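PDB 6XSX: ZmpA Glycopeptidase from Clostridium perfringens, which probably acts as a zinc-dependent peptidase of the M60 family that cleaves glycoproteins, the chain here being its catalytic module. Local coordinates for residues M253-G258 with M283-D288; T275-M280 with L302-E307; V295-N300 with K346-H351. All blocks are in the same frame, centred on the assembly; numbering follows the deposited sequence.

How the interactions relate
Interaction 2 is the most buried and most extensive of the three, a helix-to-helix contact with aromatic faces covered by methionine and proline and two waters between the segments. It shares helix 277-286 with interaction 1, where the other end of that helix meets the edge strand 254-256 and the loop after it; that contact is smaller, partly buried, and relies on one asparagine amide bonded to the backbone. Interaction 3 lies farthest out, a looser and partly buried contact of helix 295-298 and the following loop with helix 347-361, made of mainly aliphatic groups. Trp277 of interaction 2 touches Asn300 and Leu349 of interaction 3, and Asn299 probably bonds to Asp288 O, tying interaction 3 to interaction 1.

Interaction 1 of 3, residues M253-G258 with M283-D288; sequences MNAGNG and MGHNFD
Asn286, in the last turn of helix 277-286, sends its amide into the curl of backbone formed by residues 256-258. Asn286 OD1 accepts a hydrogen bond from Gly258 N over 2.9 Å, with an N-H...O angle of 139°. The donor stands well above the carbonyl plane, 67° out of it, so the bond is bent at both ends. Asn286 OD1 also lies 3.1 Å from Gly256 C, close against the main chain. The path of the chain around the amide suits glycine: both Gly256 and Gly258 have positive phi. The other end of the amide, ND2, is bonded to Tyr240 OH and Ile259 O, which together fix its rotation and leave OD1 turned to Gly258. Strand 254-256 is a short edge strand of the mixed sheet, and helix 277-286 carries His281, Glu282 and His285, an HExxH pattern consistent with the zinc-binding helix of a metallopeptidase, although no metal is bound here. Ala255 points its methyl at this helix. Ala255 CB packs 3.7 Å from His285 CB and 3.8 Å from Asn286 ND2, in the angle between the two side chains. His285 CG sits beside its own backbone N (chi1 -82°), and the imidazole passes the methyl obliquely, with His285 CD2 4.1 Å from Ala255 CB. Ala255 also touches Glu282, which precedes His285 on the helix.

Interaction 2 of 3, residues T275-M280 with L302-E307; sequences TGWGFM and LPLHFE
The start of helix 277-286 and helix 301-309 come closest where Met280 CA is 4.8 Å from Pro303 CA, and spread slightly to 6.3 Å between Thr275 CA and Phe306 CA. Trp277 extends its indole across to the second helix with CG opposite the backbone N (chi1 -177°). Pro303 sets its CB and CG edge over one face of the indole: Pro303 CG is 3.8 Å from the centroid of the six-membered ring of Trp277, only 12° off the normal, a CH-pi contact. At the rim of the same ring, near its plane, Leu304 CD2 meets Trp277 CZ3 at 3.7 Å, and the Glu307 carboxylate also lies against this edge. Met280, folded at its second and third torsions, lays its thioether over the face of Phe306 in a Met-aromatic contact, with Met280 SD 4.4 Å from the ring centroid. Thr275 meets that ring obliquely, Thr275 CB being 3.6 Å from Phe306 CD1, while its hydroxyl is bonded to Lys310. Water 1 donates to Thr275 O and to Pro303 O, and water 2 donates to Glu307 OE2 while accepting a weak bond from Trp277 N. Glu307 also forms a salt bridge to Arg318. The direct contacts are mainly apolar, apart from the Glu307 carboxylate at the indole rim, and the bridging hydrogen bonds between the segments run through water; Trp277 packs beside His281 of a probable HExxH pattern.

Interaction 3 of 3, residues V295-N300 with K346-H351; sequences VEVTNN and KSLLSH
Aliphatic contacts carry most of this interface, in which Val297 lies beside the start of helix 347-361, with Val297 CA 5.6 Å from Leu348 CA. Both Val297 methyls rest against His351 CB, CG2 at 3.8 Å, and Val297 CG1 also touches His351 C at 3.7 Å. The valine torsion, with CG1 opposite its backbone N (chi1 171°), brings both branches to the histidine. Only the base of the His351 side chain takes part, since the imidazole swings off from the interface. Farther along, Val297 CG2 comes within 4.2 Å of Leu348 CD2, a looser touch in which the two side chains cross at a slant. Mixed contacts between polar atoms and hydrocarbon form the second group. Leu348 CD1 lies 4.1 Å from Glu296 O, and Leu348 CB is 4.1 Å from Asn300 ND2, the asparagine side chain lying about perpendicular to that of the leucine. Among the side chains that touch here, Asn300 ND2 turns back to Val297 O at 2.7 Å, a weak bond with an angle of 126° at the hydrogen, which may help orient the amide. Val297 also touches Trp390 of helix 383-398. A short helical segment thus packs against the start of the longer helix 347-361, and Asn300, touching Trp277 and His281, places the contact next to the helix with the HExxH pattern, consistent with a metallopeptidase module.

Interaction 1 of 3, residues M253-G258 with M283-D288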
loop_
_atom_site.group_PDB
_atom_site.type_symbol
_atom_site.label_atom_id
_atom_site.label_comp_id
_atom_site.label_asym_id
_atom_site.label_seq_id
_atom_site.Cartn_x
_atom_site.Cartn_y
_atom_site.Cartn_z
ATOM N N MET A 253 -1.052 -12.830 3.115
ATOM C CA MET A 253 0.234 -12.145 3.157
ATOM C C MET A 253 0.397 -11.445 4.509
ATOM O O MET A 253 -0.486 -11.543 5.366
ATOM C CB MET A 253 0.340 -11.129 2.014
ATOM C CG MET A 253 0.384 -11.779 0.641
ATOM S SD MET A 253 0.183 -10.596 -0.709
ATOM C CE MET A 253 -0.556 -11.646 -1.959
ATOM N N ASN A 254 1.539 -10.761 4.710
ATOM C CA ASN A 254 1.770 -10.005 5.938
ATOM C C ASN A 254 2.719 -8.821 5.720
ATOM O O ASN A 254 3.245 -8.614 4.615
ATOM C CB ASN A 254 2.200 -10.901 7.105
ATOM C CG ASN A 254 3.625 -11.398 6.986
ATOM O OD1 ASN A 254 4.309 -11.132 5.999
ATOM N ND2 ASN A 254 4.083 -12.112 8.001
ATOM N N ALA A 255 2.931 -8.066 6.815
ATOM C CA ALA A 255 3.640 -6.794 6.790
ATOM C C ALA A 255 4.254 -6.468 8.150
ATOM O O ALA A 255 3.826 -6.983 9.178
ATOM C CB ALA A 255 2.704 -5.699 6.348
ATOM N N GLY A 256 5.241 -5.565 8.126
ATOM C CA GLY A 256 5.986 -5.103 9.285
ATOM C C GLY A 256 7.440 -4.815 8.917
ATOM O O GLY A 256 8.007 -5.486 8.056
ATOM N N ASN A 257 8.016 -3.782 9.542
ATOM C CA ASN A 257 9.449 -3.535 9.477
ATOM C C ASN A 257 9.899 -3.245 8.041
ATOM O O ASN A 257 11.034 -3.542 7.662
ATOM C CB ASN A 257 10.238 -4.670 10.139
ATOM C CG ASN A 257 9.913 -4.818 11.612
ATOM O OD1 ASN A 257 10.204 -3.922 12.405
ATOM N ND2 ASN A 257 9.274 -5.918 11.973
ATOM N N GLY A 258 9.002 -2.655 7.246
ATOM C CA GLY A 258 9.290 -2.344 5.856
ATOM C C GLY A 258 9.462 -3.599 5.004
ATOM O O GLY A 258 10.207 -3.593 4.028
ATOM N N MET A 283 1.834 -3.079 1.867
ATOM C CA MET A 283 2.684 -1.901 1.811
ATOM C C MET A 283 2.043 -0.798 2.661
ATOM O O MET A 283 2.740 -0.081 3.380
ATOM C CB MET A 283 2.889 -1.418 0.368
ATOM C CG MET A 283 3.768 -0.182 0.269
ATOM S SD MET A 283 4.406 0.102 -1.409
ATOM C CE MET A 283 5.524 -1.293 -1.561
ATOM N N GLY A 284 0.704 -0.711 2.599
ATOM C CA GLY A 284 -0.080 0.231 3.389
ATOM C C GLY A 284 0.198 0.133 4.891
ATOM O O GLY A 284 0.390 1.150 5.550
ATOM N N HIS A 285 0.217 -1.096 5.421
ATOM C CA HIS A 285 0.519 -1.324 6.827
ATOM C C HIS A 285 1.896 -0.759 7.158
ATOM O O HIS A 285 2.104 -0.262 8.253
ATOM C CB HIS A 285 0.582 -2.822 7.154
ATOM C CG HIS A 285 -0.723 -3.498 7.392
ATOM N ND1 HIS A 285 -1.715 -2.945 8.184
ATOM C CD2 HIS A 285 -1.177 -4.708 6.988
ATOM C CE1 HIS A 285 -2.744 -3.772 8.227
ATOM N NE2 HIS A 285 -2.434 -4.870 7.503
ATOM N N ASN A 286 2.840 -0.882 6.218
ATOM C CA ASN A 286 4.219 -0.498 6.469
ATOM C C ASN A 286 4.369 1.021 6.453
ATOM O O ASN A 286 5.293 1.562 7.064
ATOM C CB ASN A 286 5.186 -1.186 5.500
ATOM C CG ASN A 286 5.639 -2.540 6.009
ATOM O OD1 ASN A 286 6.062 -2.664 7.158
ATOM N ND2 ASN A 286 5.563 -3.555 5.163
ATOM N N PHE A 287 3.461 1.712 5.758
ATOM C CA PHE A 287 3.641 3.149 5.593
ATOM C C PHE A 287 2.985 4.007 6.682
ATOM O O PHE A 287 3.097 5.228 6.608
ATOM C CB PHE A 287 3.289 3.608 4.173
ATOM C CG PHE A 287 4.473 3.606 3.240
ATOM C CD1 PHE A 287 5.264 4.733 3.097
ATOM C CD2 PHE A 287 4.819 2.463 2.534
ATOM C CE1 PHE A 287 6.370 4.726 2.256
ATOM C CE2 PHE A 287 5.921 2.457 1.695
ATOM C CZ PHE A 287 6.687 3.590 1.548
ATOM N N ASP A 288 2.318 3.417 7.691
ATOM C CA ASP A 288 1.811 4.260 8.774
ATOM C C ASP A 288 1.689 3.514 10.102
ATOM O O ASP A 288 0.968 2.523 10.201
ATOM C CB ASP A 288 0.507 4.977 8.412
ATOM C CG ASP A 288 0.187 6.168 9.304
ATOM O OD1 ASP A 288 1.048 6.569 10.121
ATOM O OD2 ASP A 288 -0.923 6.704 9.165
#

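Interaction 2 of 3, residues T275-M280 with L302-E307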
loop_
_atom_site.group_PDB
_atom_site.type_symbol
_atom_site.label_atom_id
_atom_site.label_comp_id
_atom_site.label_asym_id
_atom_site.label_seq_id
_atom_site.Cartn_x
_atom_site.Cartn_y
_atom_site.Cartn_z
ATOM N N THR A 275 0.084 -4.738 -8.241
ATOM C CA THR A 275 -0.371 -3.664 -7.366
ATOM C C THR A 275 -1.830 -3.865 -6.957
ATOM O O THR A 275 -2.524 -2.895 -6.644
ATOM C CB THR A 275 -0.163 -2.269 -7.970
ATOM O OG1 THR A 275 -0.793 -2.214 -9.247
ATOM C CG2 THR A 275 1.291 -1.874 -8.090
ATOM N N GLY A 276 -2.290 -5.121 -6.981
ATOM C CA GLY A 276 -3.622 -5.460 -6.509
ATOM C C GLY A 276 -3.697 -5.409 -4.985
ATOM O O GLY A 276 -2.689 -5.152 -4.314
ATOM N N TRP A 277 -4.900 -5.685 -4.454
ATOM C CA TRP A 277 -5.225 -5.449 -3.052
ATOM C C TRP A 277 -4.234 -6.136 -2.105
ATOM O O TRP A 277 -3.720 -5.506 -1.179
ATOM C CB TRP A 277 -6.675 -5.844 -2.739
ATOM C CG TRP A 277 -7.034 -5.531 -1.318
ATOM C CD1 TRP A 277 -6.795 -6.316 -0.229
ATOM C CD2 TRP A 277 -7.605 -4.310 -0.814
ATOM N NE1 TRP A 277 -7.192 -5.677 0.914
ATOM C CE2 TRP A 277 -7.698 -4.446 0.588
ATOM C CE3 TRP A 277 -8.063 -3.124 -1.406
ATOM C CZ2 TRP A 277 -8.235 -3.449 1.408
ATOM C CZ3 TRP A 277 -8.595 -2.143 -0.598
ATOM C CH2 TRP A 277 -8.681 -2.305 0.787
ATOM N N GLY A 278 -4.017 -7.444 -2.301
ATOM C CA GLY A 278 -3.124 -8.231 -1.459
ATOM C C GLY A 278 -1.773 -7.555 -1.206
ATOM O O GLY A 278 -1.398 -7.350 -0.056
ATOM N N PHE A 279 -1.056 -7.184 -2.277
ATOM C CA PHE A 279 0.279 -6.615 -2.136
ATOM C C PHE A 279 0.234 -5.226 -1.509
ATOM O O PHE A 279 1.018 -4.932 -0.608
ATOM C CB PHE A 279 1.028 -6.592 -3.471
ATOM C CG PHE A 279 1.702 -7.900 -3.803
ATOM C CD1 PHE A 279 2.988 -8.169 -3.353
ATOM C CD2 PHE A 279 1.030 -8.880 -4.521
ATOM C CE1 PHE A 279 3.605 -9.380 -3.641
ATOM C CE2 PHE A 279 1.647 -10.089 -4.810
ATOM C CZ PHE A 279 2.930 -10.338 -4.365
ATOM N N MET A 280 -0.676 -4.373 -1.995
ATOM C CA MET A 280 -0.657 -2.968 -1.621
ATOM C C MET A 280 -1.216 -2.767 -0.214
ATOM O O MET A 280 -0.828 -1.832 0.481
ATOM C CB MET A 280 -1.389 -2.110 -2.656
ATOM C CG MET A 280 -0.717 -2.168 -4.019
ATOM S SD MET A 280 1.071 -1.812 -3.908
ATOM C CE MET A 280 1.023 -0.078 -3.477
ATOM N N LEU A 302 -4.238 3.196 0.675
ATOM C CA LEU A 302 -3.180 2.902 -0.282
ATOM C C LEU A 302 -3.655 1.885 -1.324
ATOM O O LEU A 302 -3.627 2.182 -2.519
ATOM C CB LEU A 302 -1.859 2.504 0.398
ATOM C CG LEU A 302 -0.693 2.281 -0.571
ATOM C CD1 LEU A 302 -0.274 3.580 -1.252
ATOM C CD2 LEU A 302 0.506 1.643 0.116
ATOM N N PRO A 303 -4.087 0.654 -0.955
ATOM C CA PRO A 303 -4.587 -0.281 -1.965
ATOM C C PRO A 303 -5.750 0.284 -2.792
ATOM O O PRO A 303 -5.811 0.033 -3.996
ATOM C CB PRO A 303 -4.900 -1.559 -1.169
ATOM C CG PRO A 303 -5.059 -1.084 0.271
ATOM C CD PRO A 303 -4.078 0.064 0.396
ATOM N N LEU A 304 -6.636 1.084 -2.170
ATOM C CA LEU A 304 -7.749 1.687 -2.902
ATOM C C LEU A 304 -7.231 2.599 -4.016
ATOM O O LEU A 304 -7.761 2.566 -5.120
ATOM C CB LEU A 304 -8.687 2.450 -1.958
ATOM C CG LEU A 304 -9.504 1.606 -0.978
ATOM C CD1 LEU A 304 -10.158 2.487 0.078
ATOM C CD2 LEU A 304 -10.554 0.772 -1.689
ATOM N N HIS A 305 -6.190 3.391 -3.719
ATOM C CA HIS A 305 -5.598 4.318 -4.675
ATOM C C HIS A 305 -5.027 3.563 -5.869
ATOM O O HIS A 305 -5.263 3.956 -7.019
ATOM C CB HIS A 305 -4.556 5.217 -3.993
ATOM C CG HIS A 305 -3.732 6.067 -4.905
ATOM N ND1 HIS A 305 -4.251 7.144 -5.598
ATOM C CD2 HIS A 305 -2.410 6.034 -5.194
ATOM C CE1 HIS A 305 -3.288 7.738 -6.274
ATOM N NE2 HIS A 305 -2.145 7.059 -6.059
ATOM N N PHE A 306 -4.310 2.466 -5.573
ATOM C CA PHE A 306 -3.675 1.641 -6.586
ATOM C C PHE A 306 -4.728 0.979 -7.470
ATOM O O PHE A 306 -4.473 0.753 -8.650
ATOM C CB PHE A 306 -2.606 0.719 -5.983
ATOM C CG PHE A 306 -1.221 1.321 -6.010
ATOM C CD1 PHE A 306 -0.424 1.220 -7.143
ATOM C CD2 PHE A 306 -0.727 2.025 -4.922
ATOM C CE1 PHE A 306 0.839 1.799 -7.180
ATOM C CE2 PHE A 306 0.534 2.607 -4.958
ATOM C CZ PHE A 306 1.319 2.483 -6.086
ATOM N N GLU A 307 -5.900 0.688 -6.886
ATOM C CA GLU A 307 -7.048 0.226 -7.651
ATOM C C GLU A 307 -7.528 1.331 -8.594
ATOM O O GLU A 307 -7.718 1.099 -9.790
ATOM C CB GLU A 307 -8.150 -0.256 -6.706
ATOM C CG GLU A 307 -7.929 -1.686 -6.252
ATOM C CD GLU A 307 -8.841 -2.193 -5.150
ATOM O OE1 GLU A 307 -9.370 -1.356 -4.371
ATOM O OE2 GLU A 307 -9.008 -3.428 -5.069
HETATM O O HOH W 1 -4.396 -2.392 -4.632
HETATM O O HOH W 2 -7.056 -5.109 -6.170
#

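Interaction 3 of 3, residues V295-N300 with K346-H351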
loop_
_atom_site.group_PDB
_atom_site.type_symbol
_atom_site.label_atom_id
_atom_site.label_comp_id
_atom_site.label_asym_id
_atom_site.label_seq_id
_atom_site.Cartn_x
_atom_site.Cartn_y
_atom_site.Cartn_z
ATOM N N VAL A 295 -4.547 3.317 12.237
ATOM C CA VAL A 295 -3.825 2.949 11.027
ATOM C C VAL A 295 -4.485 1.752 10.342
ATOM O O VAL A 295 -4.399 1.618 9.120
ATOM C CB VAL A 295 -2.311 2.766 11.255
ATOM C CG1 VAL A 295 -1.646 4.089 11.589
ATOM C CG2 VAL A 295 -1.985 1.701 12.301
ATOM N N GLU A 296 -5.185 0.917 11.125
ATOM C CA GLU A 296 -5.903 -0.233 10.592
ATOM C C GLU A 296 -6.992 0.237 9.628
ATOM O O GLU A 296 -7.391 -0.483 8.713
ATOM C CB GLU A 296 -6.506 -1.069 11.722
ATOM C CG GLU A 296 -5.462 -1.713 12.621
ATOM C CD GLU A 296 -4.973 -0.899 13.813
ATOM O OE1 GLU A 296 -5.432 0.262 13.996
ATOM O OE2 GLU A 296 -4.124 -1.430 14.564
ATOM N N VAL A 297 -7.490 1.455 9.846
ATOM C CA VAL A 297 -8.515 1.970 8.952
ATOM C C VAL A 297 -7.811 2.662 7.788
ATOM O O VAL A 297 -8.026 2.286 6.635
ATOM C CB VAL A 297 -9.529 2.870 9.686
ATOM C CG1 VAL A 297 -10.470 3.575 8.725
ATOM C CG2 VAL A 297 -10.329 2.088 10.724
ATOM N N THR A 298 -6.911 3.602 8.121
ATOM C CA THR A 298 -6.400 4.575 7.170
ATOM C C THR A 298 -5.458 3.928 6.156
ATOM O O THR A 298 -5.293 4.461 5.065
ATOM C CB THR A 298 -5.806 5.819 7.852
ATOM O OG1 THR A 298 -4.751 5.450 8.740
ATOM C CG2 THR A 298 -6.837 6.641 8.590
ATOM N N ASN A 299 -4.875 2.765 6.484
ATOM C CA ASN A 299 -3.859 2.176 5.618
ATOM C C ASN A 299 -4.480 1.608 4.337
ATOM O O ASN A 299 -3.783 1.379 3.347
ATOM C CB ASN A 299 -2.900 1.257 6.384
ATOM C CG ASN A 299 -1.926 2.025 7.262
ATOM O OD1 ASN A 299 -1.788 3.242 7.133
ATOM N ND2 ASN A 299 -1.230 1.331 8.153
ATOM N N ASN A 300 -5.801 1.418 4.353
ATOM C CA ASN A 300 -6.550 0.920 3.212
ATOM C C ASN A 300 -6.581 1.947 2.081
ATOM O O ASN A 300 -6.934 1.625 0.950
ATOM C CB ASN A 300 -7.990 0.611 3.617
ATOM C CG ASN A 300 -8.067 -0.507 4.632
ATOM O OD1 ASN A 300 -7.586 -1.602 4.379
ATOM N ND2 ASN A 300 -8.664 -0.233 5.782
ATOM N N LYS A 346 -14.463 -6.135 6.255
ATOM C CA LYS A 346 -15.352 -5.175 5.614
ATOM C C LYS A 346 -15.758 -4.063 6.582
ATOM O O LYS A 346 -16.072 -2.952 6.149
ATOM C CB LYS A 346 -16.583 -5.896 5.051
ATOM N N SER A 347 -15.774 -4.376 7.889
ATOM C CA SER A 347 -15.993 -3.378 8.925
ATOM C C SER A 347 -15.031 -2.208 8.714
ATOM O O SER A 347 -15.399 -1.043 8.885
ATOM C CB SER A 347 -15.832 -3.977 10.304
ATOM N N LEU A 348 -13.804 -2.544 8.299
ATOM C CA LEU A 348 -12.732 -1.582 8.121
ATOM C C LEU A 348 -12.965 -0.711 6.885
ATOM O O LEU A 348 -12.616 0.461 6.896
ATOM C CB LEU A 348 -11.396 -2.333 8.078
ATOM C CG LEU A 348 -11.004 -3.025 9.388
ATOM C CD1 LEU A 348 -9.704 -3.799 9.232
ATOM C CD2 LEU A 348 -10.887 -2.021 10.530
ATOM N N LEU A 349 -13.551 -1.274 5.820
ATOM C CA LEU A 349 -13.809 -0.503 4.612
ATOM C C LEU A 349 -14.907 0.525 4.866
ATOM O O LEU A 349 -14.845 1.636 4.343
ATOM C CB LEU A 349 -14.187 -1.432 3.456
ATOM C CG LEU A 349 -13.054 -2.298 2.906
ATOM C CD1 LEU A 349 -13.586 -3.251 1.847
ATOM C CD2 LEU A 349 -11.930 -1.436 2.340
ATOM N N SER A 350 -15.905 0.143 5.671
ATOM C CA SER A 350 -16.950 1.064 6.082
ATOM C C SER A 350 -16.348 2.251 6.828
ATOM O O SER A 350 -16.808 3.382 6.676
ATOM C CB SER A 350 -17.990 0.375 6.938
ATOM O OG SER A 350 -18.855 -0.382 6.118
ATOM N N HIS A 351 -15.349 1.975 7.666
ATOM C CA HIS A 351 -14.751 3.023 8.469
ATOM C C HIS A 351 -13.931 3.963 7.592
ATOM O O HIS A 351 -13.851 5.152 7.890
ATOM C CB HIS A 351 -13.986 2.445 9.672
ATOM C CG HIS A 351 -14.883 2.172 10.837
ATOM N ND1 HIS A 351 -15.239 3.156 11.743
ATOM C CD2 HIS A 351 -15.537 1.052 11.223
ATOM C CE1 HIS A 351 -16.053 2.647 12.651
ATOM N NE2 HIS A 351 -16.254 1.359 12.350
#